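Long-range contact in predicted protein (Acinetobacter sp. RUH2624, PDB 4MEA), which hydrolyses epoxides, a secreted Cif-type virulence factor with the alpha/beta hydrolase fold: residues A[41-53]-A[112-124]. Sequence-based numbering, arbitrary orientation.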
ATOM      1  N   PHE A  41     -28.789 -17.066  12.098  1.00 11.10           N
ATOM      2  CA  PHE A  41     -28.102 -15.986  12.783  1.00 14.95           C
ATOM      3  C   PHE A  41     -28.003 -16.294  14.272  1.00 22.52           C
ATOM      4  O   PHE A  41     -28.848 -16.994  14.830  1.00 21.66           O
ATOM      5  CB  PHE A  41     -28.837 -14.661  12.574  1.00 12.71           C
ATOM      6  CG  PHE A  41     -28.867 -14.198  11.143  1.00 14.01           C
ATOM      7  CD1 PHE A  41     -27.977 -13.236  10.695  1.00 14.18           C
ATOM      8  CD2 PHE A  41     -29.788 -14.723  10.248  1.00 15.54           C
ATOM      9  CE1 PHE A  41     -28.004 -12.797   9.375  1.00 16.44           C
ATOM     10  CE2 PHE A  41     -29.816 -14.296   8.931  1.00 19.87           C
ATOM     11  CZ  PHE A  41     -28.924 -13.325   8.495  1.00 17.33           C
ATOM     12  N   ILE A  42     -26.966 -15.769  14.915  1.00 21.58           N
ATOM     13  CA  ILE A  42     -26.793 -15.974  16.346  1.00 17.02           C
ATOM     14  C   ILE A  42     -26.086 -14.802  17.008  1.00 21.91           C
ATOM     15  O   ILE A  42     -25.102 -14.271  16.484  1.00 15.23           O
ATOM     16  CB  ILE A  42     -26.030 -17.278  16.656  1.00 18.23           C
ATOM     17  CG1 ILE A  42     -26.099 -17.577  18.158  1.00 22.15           C
ATOM     18  CG2 ILE A  42     -24.585 -17.178  16.175  1.00 14.23           C
ATOM     19  CD1 ILE A  42     -25.571 -18.932  18.543  1.00 26.05           C
ATOM     20  N   GLU A  43     -26.589 -14.410  18.174  1.00 13.34           N
ATOM     21  CA  GLU A  43     -26.028 -13.278  18.897  1.00 17.17           C
ATOM     22  C   GLU A  43     -24.903 -13.757  19.808  1.00 22.02           C
ATOM     23  O   GLU A  43     -25.046 -14.755  20.524  1.00 19.38           O
ATOM     24  CB  GLU A  43     -27.115 -12.565  19.707  1.00 17.62           C
ATOM     25  CG  GLU A  43     -26.762 -11.136  20.092  1.00 31.44           C
ATOM     26  CD  GLU A  43     -27.065 -10.139  18.987  1.00 31.95           C
ATOM     27  OE1 GLU A  43     -26.432  -9.066  18.965  1.00 39.66           O
ATOM     28  OE2 GLU A  43     -27.948 -10.422  18.149  1.00 29.36           O
ATOM     29  N   SER A  44     -23.775 -13.055  19.754  1.00 18.68           N
ATOM     30  CA  SER A  44     -22.631 -13.343  20.609  1.00 13.49           C
ATOM     31  C   SER A  44     -21.972 -12.034  21.007  1.00 20.60           C
ATOM     32  O   SER A  44     -21.481 -11.290  20.154  1.00  9.76           O
ATOM     33  CB  SER A  44     -21.608 -14.227  19.895  1.00 12.71           C
ATOM     34  OG  SER A  44     -20.515 -14.529  20.755  1.00 16.32           O
ATOM     35  N   GLU A  45     -21.966 -11.763  22.307  1.00 18.61           N
ATOM     36  CA  GLU A  45     -21.369 -10.550  22.853  1.00 17.08           C
ATOM     37  C   GLU A  45     -21.973  -9.312  22.199  1.00 21.60           C
ATOM     38  O   GLU A  45     -21.293  -8.310  22.001  1.00 20.89           O
ATOM     39  CB  GLU A  45     -19.837 -10.554  22.695  1.00 19.56           C
ATOM     40  CG  GLU A  45     -19.130 -11.852  23.119  1.00 21.69           C
ATOM     41  CD  GLU A  45     -19.277 -12.180  24.606  1.00 29.81           C
ATOM     42  OE1 GLU A  45     -19.638 -11.282  25.400  1.00 22.30           O
ATOM     43  OE2 GLU A  45     -19.029 -13.347  24.982  1.00 29.43           O
ATOM     44  N   GLY A  46     -23.260  -9.384  21.871  1.00 20.27           N
ATOM     45  CA  GLY A  46     -23.952  -8.240  21.309  1.00 17.42           C
ATOM     46  C   GLY A  46     -23.743  -8.073  19.811  1.00 18.85           C
ATOM     47  O   GLY A  46     -24.184  -7.080  19.233  1.00 22.07           O
ATOM     48  N   VAL A  47     -23.071  -9.037  19.184  1.00 16.68           N
ATOM     49  CA  VAL A  47     -22.849  -9.003  17.738  1.00 15.10           C
ATOM     50  C   VAL A  47     -23.652 -10.124  17.098  1.00 16.72           C
ATOM     51  O   VAL A  47     -23.502 -11.295  17.472  1.00  9.70           O
ATOM     52  CB  VAL A  47     -21.349  -9.168  17.364  1.00 18.21           C
ATOM     53  CG1 VAL A  47     -21.166  -9.209  15.842  1.00 13.93           C
ATOM     54  CG2 VAL A  47     -20.507  -8.042  17.971  1.00 13.62           C
ATOM     55  N   LYS A  48     -24.523  -9.767  16.154  1.00 16.55           N
ATOM     56  CA  LYS A  48     -25.299 -10.770  15.435  1.00 14.47           C
ATOM     57  C   LYS A  48     -24.479 -11.387  14.300  1.00 20.91           C
ATOM     58  O   LYS A  48     -24.170 -10.724  13.297  1.00 15.69           O
ATOM     59  CB  LYS A  48     -26.610 -10.189  14.898  1.00 11.69           C
ATOM     60  CG  LYS A  48     -27.573 -11.275  14.405  1.00 18.64           C
ATOM     61  CD  LYS A  48     -28.916 -10.704  13.990  1.00 27.64           C
ATOM     62  CE  LYS A  48     -29.709 -10.224  15.198  1.00 32.60           C
ATOM     63  NZ  LYS A  48     -31.085  -9.808  14.800  1.00 34.26           N
ATOM     64  N   LEU A  49     -24.119 -12.654  14.467  1.00 11.79           N
ATOM     65  CA  LEU A  49     -23.349 -13.361  13.447  1.00  8.19           C
ATOM     66  C   LEU A  49     -24.256 -14.158  12.515  1.00 18.92           C
ATOM     67  O   LEU A  49     -25.231 -14.784  12.951  1.00 14.72           O
ATOM     68  CB  LEU A  49     -22.334 -14.309  14.095  1.00 11.04           C
ATOM     69  CG  LEU A  49     -21.295 -13.741  15.064  1.00 16.33           C
ATOM     70  CD1 LEU A  49     -20.559 -14.886  15.728  1.00 16.41           C
ATOM     71  CD2 LEU A  49     -20.312 -12.810  14.363  1.00 16.18           C
ATOM     72  N   HIS A  50     -23.938 -14.118  11.226  1.00 13.52           N
ATOM     73  CA  HIS A  50     -24.581 -15.000  10.260  1.00 13.21           C
ATOM     74  C   HIS A  50     -23.720 -16.247  10.076  1.00 14.99           C
ATOM     75  O   HIS A  50     -22.489 -16.173  10.051  1.00 11.22           O
ATOM     76  CB  HIS A  50     -24.786 -14.286   8.919  1.00 15.86           C
ATOM     77  CG  HIS A  50     -25.238 -15.189   7.810  1.00 15.35           C
ATOM     78  ND1 HIS A  50     -24.449 -15.479   6.717  1.00 11.81           N
ATOM     79  CD2 HIS A  50     -26.400 -15.862   7.623  1.00  9.91           C
ATOM     80  CE1 HIS A  50     -25.104 -16.290   5.905  1.00 17.02           C
ATOM     81  NE2 HIS A  50     -26.290 -16.541   6.434  1.00 17.12           N
ATOM     82  N   TYR A  51     -24.362 -17.400   9.963  1.00 11.01           N
ATOM     83  CA  TYR A  51     -23.627 -18.605   9.631  1.00 10.56           C
ATOM     84  C   TYR A  51     -24.493 -19.526   8.797  1.00 13.69           C
ATOM     85  O   TYR A  51     -25.708 -19.336   8.697  1.00 14.58           O
ATOM     86  CB  TYR A  51     -23.130 -19.314  10.894  1.00 12.55           C
ATOM     87  CG  TYR A  51     -24.218 -19.881  11.797  1.00 11.65           C
ATOM     88  CD1 TYR A  51     -24.543 -21.236  11.760  1.00 15.35           C
ATOM     89  CD2 TYR A  51     -24.899 -19.070  12.698  1.00 14.27           C
ATOM     90  CE1 TYR A  51     -25.532 -21.769  12.592  1.00 13.81           C
ATOM     91  CE2 TYR A  51     -25.897 -19.590  13.531  1.00 14.52           C
ATOM     92  CZ  TYR A  51     -26.196 -20.941  13.475  1.00 19.67           C
ATOM     93  OH  TYR A  51     -27.170 -21.467  14.290  1.00 18.13           O
ATOM     94  N   VAL A  52     -23.850 -20.520   8.206  1.00 13.71           N
ATOM     95  CA  VAL A  52     -24.509 -21.535   7.411  1.00 13.19           C
ATOM     96  C   VAL A  52     -24.019 -22.876   7.928  1.00 15.48           C
ATOM     97  O   VAL A  52     -22.827 -23.049   8.186  1.00 12.35           O
ATOM     98  CB  VAL A  52     -24.144 -21.373   5.914  1.00 16.59           C
ATOM     99  CG1 VAL A  52     -24.687 -22.529   5.087  1.00 10.62           C
ATOM    100  CG2 VAL A  52     -24.657 -20.034   5.397  1.00  9.33           C
ATOM    101  N   GLU A  53     -24.935 -23.822   8.104  1.00 11.38           N
ATOM    102  CA  GLU A  53     -24.552 -25.132   8.608  1.00 16.40           C
ATOM    103  C   GLU A  53     -25.234 -26.257   7.844  1.00 13.22           C
ATOM    104  O   GLU A  53     -26.254 -26.059   7.186  1.00 17.00           O
ATOM    105  CB  GLU A  53     -24.860 -25.250  10.106  1.00 25.16           C
ATOM    106  CG  GLU A  53     -26.339 -25.323  10.416  1.00 31.52           C
ATOM    107  CD  GLU A  53     -26.634 -25.335  11.908  1.00 35.67           C
ATOM    108  OE1 GLU A  53     -27.800 -25.084  12.272  1.00 36.30           O
ATOM    109  OE2 GLU A  53     -25.712 -25.592  12.712  1.00 32.13           O
ATOM    110  N   SER A 112     -11.929 -13.402  18.513  1.00  9.32           N
ATOM    111  CA  SER A 112     -11.880 -14.766  19.047  1.00 14.52           C
ATOM    112  C   SER A 112     -12.929 -14.971  20.146  1.00 18.87           C
ATOM    113  O   SER A 112     -13.563 -16.035  20.241  1.00 15.29           O
ATOM    114  CB  SER A 112     -10.485 -15.086  19.586  1.00 15.30           C
ATOM    115  OG  SER A 112      -9.592 -15.442  18.540  1.00 14.33           O
ATOM    116  N   LYS A 113     -13.102 -13.955  20.986  1.00 16.00           N
ATOM    117  CA  LYS A 113     -14.091 -14.034  22.058  1.00 16.87           C
ATOM    118  C   LYS A 113     -15.511 -14.108  21.490  1.00 16.84           C
ATOM    119  O   LYS A 113     -16.337 -14.898  21.948  1.00 13.71           O
ATOM    120  CB  LYS A 113     -13.977 -12.844  23.018  1.00 14.75           C
ATOM    121  CG  LYS A 113     -14.816 -13.028  24.292  1.00 25.23           C
ATOM    122  CD  LYS A 113     -14.833 -11.795  25.184  1.00 35.96           C
ATOM    123  CE  LYS A 113     -16.093 -10.960  24.953  1.00 49.40           C
ATOM    124  NZ  LYS A 113     -16.233  -9.823  25.916  1.00 49.09           N
ATOM    125  N   ILE A 114     -15.792 -13.275  20.493  1.00  9.74           N
ATOM    126  CA  ILE A 114     -17.104 -13.271  19.861  1.00 13.86           C
ATOM    127  C   ILE A 114     -17.379 -14.601  19.161  1.00 13.75           C
ATOM    128  O   ILE A 114     -18.460 -15.175  19.293  1.00 15.49           O
ATOM    129  CB  ILE A 114     -17.243 -12.097  18.862  1.00 18.42           C
ATOM    130  CG1 ILE A 114     -17.281 -10.760  19.618  1.00 13.85           C
ATOM    131  CG2 ILE A 114     -18.488 -12.287  17.978  1.00 19.16           C
ATOM    132  CD1 ILE A 114     -16.841  -9.563  18.787  1.00 10.85           C
ATOM    133  N   LEU A 115     -16.385 -15.104  18.435  1.00 12.58           N
ATOM    134  CA  LEU A 115     -16.535 -16.355  17.703  1.00 15.85           C
ATOM    135  C   LEU A 115     -16.708 -17.583  18.600  1.00 17.93           C
ATOM    136  O   LEU A 115     -17.585 -18.403  18.357  1.00 12.40           O
ATOM    137  CB  LEU A 115     -15.352 -16.562  16.752  1.00 15.71           C
ATOM    138  CG  LEU A 115     -15.418 -15.733  15.468  1.00 13.12           C
ATOM    139  CD1 LEU A 115     -14.069 -15.736  14.741  1.00 10.41           C
ATOM    140  CD2 LEU A 115     -16.539 -16.239  14.561  1.00 10.36           C
ATOM    141  N   ILE A 116     -15.873 -17.719  19.625  1.00 12.03           N
ATOM    142  CA  ILE A 116     -15.909 -18.925  20.455  1.00 11.63           C
ATOM    143  C   ILE A 116     -17.278 -19.107  21.120  1.00 15.14           C
ATOM    144  O   ILE A 116     -17.787 -20.222  21.218  1.00 20.65           O
ATOM    145  CB  ILE A 116     -14.769 -18.948  21.508  1.00 14.37           C
ATOM    146  CG1 ILE A 116     -14.675 -20.327  22.173  1.00 18.96           C
ATOM    147  CG2 ILE A 116     -14.958 -17.846  22.550  1.00 11.88           C
ATOM    148  CD1 ILE A 116     -14.462 -21.462  21.198  1.00 18.69           C
ATOM    149  N   GLY A 117     -17.884 -18.002  21.541  1.00 16.13           N
ATOM    150  CA  GLY A 117     -19.190 -18.050  22.169  1.00 17.05           C
ATOM    151  C   GLY A 117     -20.241 -18.650  21.254  1.00 22.68           C
ATOM    152  O   GLY A 117     -21.066 -19.458  21.684  1.00 16.04           O
ATOM    153  N   ALA A 118     -20.210 -18.256  19.986  1.00 17.89           N
ATOM    154  CA  ALA A 118     -21.198 -18.726  19.020  1.00 17.63           C
ATOM    155  C   ALA A 118     -20.918 -20.172  18.657  1.00 13.96           C
ATOM    156  O   ALA A 118     -21.832 -20.993  18.578  1.00 16.82           O
ATOM    157  CB  ALA A 118     -21.176 -17.846  17.767  1.00 20.66           C
ATOM    158  N   ILE A 119     -19.643 -20.478  18.443  1.00 15.67           N
ATOM    159  CA  ILE A 119     -19.229 -21.827  18.091  1.00 11.50           C
ATOM    160  C   ILE A 119     -19.668 -22.843  19.150  1.00 17.23           C
ATOM    161  O   ILE A 119     -20.162 -23.922  18.819  1.00 18.08           O
ATOM    162  CB  ILE A 119     -17.709 -21.901  17.860  1.00 10.29           C
ATOM    163  CG1 ILE A 119     -17.345 -21.143  16.577  1.00 14.35           C
ATOM    164  CG2 ILE A 119     -17.255 -23.339  17.766  1.00  8.47           C
ATOM    165  CD1 ILE A 119     -15.851 -20.913  16.399  1.00 14.28           C
ATOM    166  N   LYS A 120     -19.511 -22.488  20.422  1.00 15.76           N
ATOM    167  CA  LYS A 120     -19.884 -23.402  21.490  1.00 17.95           C
ATOM    168  C   LYS A 120     -21.375 -23.729  21.385  1.00 18.40           C
ATOM    169  O   LYS A 120     -21.790 -24.862  21.624  1.00 24.75           O
ATOM    170  CB  LYS A 120     -19.534 -22.815  22.861  1.00 24.90           C
ATOM    171  CG  LYS A 120     -18.030 -22.830  23.189  1.00 22.36           C
ATOM    172  CD  LYS A 120     -17.529 -24.247  23.443  1.00 27.63           C
ATOM    173  CE  LYS A 120     -16.101 -24.269  23.985  1.00 31.24           C
ATOM    174  NZ  LYS A 120     -15.947 -23.427  25.204  1.00 36.96           N
ATOM    175  N   LYS A 121     -22.172 -22.735  21.000  1.00 17.10           N
ATOM    176  CA  LYS A 121     -23.625 -22.915  20.904  1.00 13.59           C
ATOM    177  C   LYS A 121     -24.047 -23.649  19.633  1.00 21.28           C
ATOM    178  O   LYS A 121     -24.951 -24.491  19.666  1.00 18.56           O
ATOM    179  CB  LYS A 121     -24.352 -21.569  21.031  1.00 14.96           C
ATOM    180  CG  LYS A 121     -24.294 -20.994  22.439  1.00 30.04           C
ATOM    181  CD  LYS A 121     -24.237 -19.473  22.448  1.00 48.40           C
ATOM    182  CE  LYS A 121     -25.619 -18.845  22.504  1.00 53.96           C
ATOM    183  NZ  LYS A 121     -25.528 -17.358  22.620  1.00 61.06           N
ATOM    184  N   ILE A 122     -23.397 -23.347  18.515  1.00 18.14           N
ATOM    185  CA  ILE A 122     -23.781 -23.961  17.244  1.00 22.51           C
ATOM    186  C   ILE A 122     -23.205 -25.366  17.110  1.00 23.94           C
ATOM    187  O   ILE A 122     -23.880 -26.283  16.643  1.00 24.26           O
ATOM    188  CB  ILE A 122     -23.293 -23.137  16.042  1.00 23.12           C
ATOM    189  CG1 ILE A 122     -23.853 -21.720  16.090  1.00 23.91           C
ATOM    190  CG2 ILE A 122     -23.677 -23.816  14.737  1.00 22.83           C
ATOM    191  CD1 ILE A 122     -23.082 -20.754  15.192  1.00 17.71           C
ATOM    192  N   ALA A 123     -21.952 -25.524  17.520  1.00 15.46           N
ATOM    193  CA  ALA A 123     -21.223 -26.762  17.283  1.00 22.34           C
ATOM    194  C   ALA A 123     -21.425 -27.731  18.436  1.00 22.04           C
ATOM    195  O   ALA A 123     -21.404 -28.945  18.244  1.00 26.11           O
ATOM    196  CB  ALA A 123     -19.730 -26.483  17.069  1.00 21.45           C
ATOM    197  N   GLY A 124     -21.625 -27.188  19.632  1.00 25.06           N
ATOM    198  CA  GLY A 124     -21.827 -28.015  20.806  1.00 25.03           C
ATOM    199  C   GLY A 124     -20.559 -28.152  21.622  1.00 24.04           C
ATOM    200  O   GLY A 124     -19.602 -27.397  21.431  1.00 24.36           O
TER
HETATM  201  O   HOH W   1     -26.151 -26.683  15.176  1.00 34.64           O
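With CG set between the backbone N and the carbonyl carbon (chi1 66°), Y51 turns one ring face to helix 112-123, while S44 holds OG anti to its own N, where it reaches I114 O. I122 meets the ring head-on: its CD1 sits 3.3 Å from the Y51 ring centroid, 7° off the normal, a CH-pi contact. At the hairpin turn, S44 OG donates to I114 O (2.6 Å) in the carbonyl plane, on a lone pair, at a C=O...OG angle of 130°. G117, with no side chain, brings its CA to 4.0 Å from S44 OG. Between these two points A118 CB fits against L49 CD1 (3.6 Å) and I42 CG2; nearer the turn, I114 lays CG2 on L49 and CD1 on V47. I42 CD1 continues the apolar surface along K121, whose NZ gives E43 O a weak bond. E45 and K113 cross at about a right angle, their long salt bridge running from OE1 to NZ (3.7 Å). One water donates to both E53 OE2 and I122 O. Strand 37-44 is the outermost of the alpha/beta hydrolase sheet within the chain, and the helix packs across one face of the hairpin. The apolar seam carries the packing, buried S44 OG is satisfied by I114 O, and salt bridges to K40 and K86 would probably keep the E53 carboxylate charged while the water links it to the helix's last turn.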